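PDB 3UMV: deoxyribodipyrimidine photo-lyase from Oryza sativa Japonica Group, which uses light to split cyclobutane pyrimidine dimers in UV-damaged DNA back into separate pyrimidines, with one bound FAD as cofactor. Local coordinates for residues L45-R49 / D167-V171. Sequence-based numbering, arbitrary orientation.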
# COMPACT_ATOMS: atom_id res chain seq x y z
N LEU A 45 5.96 4.22 -10.00
CA LEU A 45 5.37 4.95 -8.89
C LEU A 45 5.00 4.02 -7.75
O LEU A 45 5.59 4.11 -6.68
CB LEU A 45 4.18 5.79 -9.34
CG LEU A 45 3.70 6.82 -8.31
CD1 LEU A 45 3.04 7.98 -9.06
CD2 LEU A 45 2.74 6.20 -7.29
N ARG A 46 4.04 3.14 -7.98
CA ARG A 46 3.60 2.24 -6.90
C ARG A 46 4.54 1.07 -6.67
O ARG A 46 4.67 0.59 -5.54
CB ARG A 46 2.19 1.73 -7.13
CG ARG A 46 1.55 1.14 -5.87
CD ARG A 46 0.19 0.60 -6.19
NE ARG A 46 -0.55 0.21 -5.00
CZ ARG A 46 -1.79 -0.28 -5.06
NH1 ARG A 46 -2.39 -0.40 -6.24
NH2 ARG A 46 -2.43 -0.62 -3.95
N ASP A 47 5.20 0.60 -7.72
CA ASP A 47 5.93 -0.66 -7.59
C ASP A 47 7.44 -0.45 -7.67
O ASP A 47 8.06 -0.60 -8.72
CB ASP A 47 5.40 -1.66 -8.61
CG ASP A 47 3.93 -2.00 -8.37
OD1 ASP A 47 3.08 -1.43 -9.08
OD2 ASP A 47 3.62 -2.78 -7.43
N GLN A 48 8.01 -0.10 -6.51
CA GLN A 48 9.39 0.33 -6.40
C GLN A 48 10.34 -0.85 -6.25
O GLN A 48 10.95 -1.06 -5.19
CB GLN A 48 9.51 1.33 -5.26
CG GLN A 48 8.65 2.57 -5.50
CD GLN A 48 8.27 3.30 -4.23
OE1 GLN A 48 9.02 3.31 -3.25
NE2 GLN A 48 7.10 3.92 -4.25
N ARG A 49 10.45 -1.60 -7.34
CA ARG A 49 11.26 -2.81 -7.42
C ARG A 49 11.53 -3.14 -8.89
O ARG A 49 10.75 -2.78 -9.77
CB ARG A 49 10.55 -4.00 -6.75
CG ARG A 49 9.36 -4.53 -7.54
CD ARG A 49 8.57 -5.61 -6.77
NE ARG A 49 7.39 -5.98 -7.56
CZ ARG A 49 6.22 -5.35 -7.51
NH1 ARG A 49 6.01 -4.35 -6.64
NH2 ARG A 49 5.24 -5.75 -8.31
N ASP A 167 -1.29 -3.06 -14.39
CA ASP A 167 -1.45 -3.39 -12.98
C ASP A 167 -0.33 -4.34 -12.59
O ASP A 167 -0.36 -5.54 -12.92
CB ASP A 167 -2.82 -4.00 -12.70
CG ASP A 167 -3.08 -4.18 -11.21
OD1 ASP A 167 -2.13 -4.16 -10.41
OD2 ASP A 167 -4.26 -4.35 -10.84
N ALA A 168 0.65 -3.79 -11.88
CA ALA A 168 1.80 -4.56 -11.41
C ALA A 168 1.66 -4.92 -9.94
O ALA A 168 2.51 -5.62 -9.39
CB ALA A 168 3.10 -3.76 -11.62
N HIS A 169 0.60 -4.44 -9.29
CA HIS A 169 0.47 -4.60 -7.84
C HIS A 169 -0.44 -5.76 -7.45
O HIS A 169 -0.24 -6.41 -6.42
CB HIS A 169 -0.07 -3.31 -7.22
CG HIS A 169 0.44 -3.05 -5.83
ND1 HIS A 169 1.71 -2.56 -5.58
CD2 HIS A 169 -0.15 -3.20 -4.63
CE1 HIS A 169 1.87 -2.42 -4.28
NE2 HIS A 169 0.76 -2.80 -3.68
N ASN A 170 -1.46 -6.03 -8.26
CA ASN A 170 -2.43 -7.04 -7.91
C ASN A 170 -2.16 -8.33 -8.70
O ASN A 170 -1.68 -8.27 -9.83
CB ASN A 170 -3.84 -6.54 -8.23
CG ASN A 170 -4.25 -5.37 -7.35
OD1 ASN A 170 -4.24 -5.48 -6.12
ND2 ASN A 170 -4.57 -4.23 -7.97
N VAL A 171 -2.47 -9.48 -8.10
CA VAL A 171 -2.36 -10.76 -8.80
C VAL A 171 -3.34 -10.78 -9.95
O VAL A 171 -2.98 -11.12 -11.08
CB VAL A 171 -2.64 -11.97 -7.87
CG1 VAL A 171 -2.49 -13.27 -8.64
CG2 VAL A 171 -1.69 -11.96 -6.68
O HOH W 1 0.68 -1.34 -10.07
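Arg46 lays its guanidinium flat over one face of the His169 imidazole: the planes differ by 8° and the group centres are 3.7 Å apart. The extended chain, with CG anti to the backbone N (chi1 -163°), also brings CD over the ring as a CH-pi contact, 3.8 Å from the centroid. At the ring edge, His169 ND1 donates to Asp47 OD2 (2.7 Å), which it meets on the syn side but 31° out of the carboxylate plane. Asp47 OD2 also accepts, on its anti lone pair, from Arg49 NH1 (3.0 Å) in a salt bridge, so one oxygen is gripped by two donors. Arg49 then reaches the 167-171 loop through NH2, which donates in its guanidinium plane to Ala168 O (2.9 Å). Were His169 replaced by an alanine, Asp47 OD2 would probably lose its donor from that loop and the Arg46 guanidinium the ring it lies on. The looser side is water-mediated: a water gives a hydrogen to Asp47 OD1 (2.6 Å) and accepts from Ala168 N, while the direct contact there is merely Ala168 CB against OD1. The bound FAD lies about 8 Å from the His169 side chain. These loops follow strands 40-44 and 162-166 of the photolyase alpha/beta domain, and both meet on Asp328 of helix 310-333, Arg46 by a salt bridge and Asn170 ND2 by a hydrogen bond, tying both strand ends to that helix.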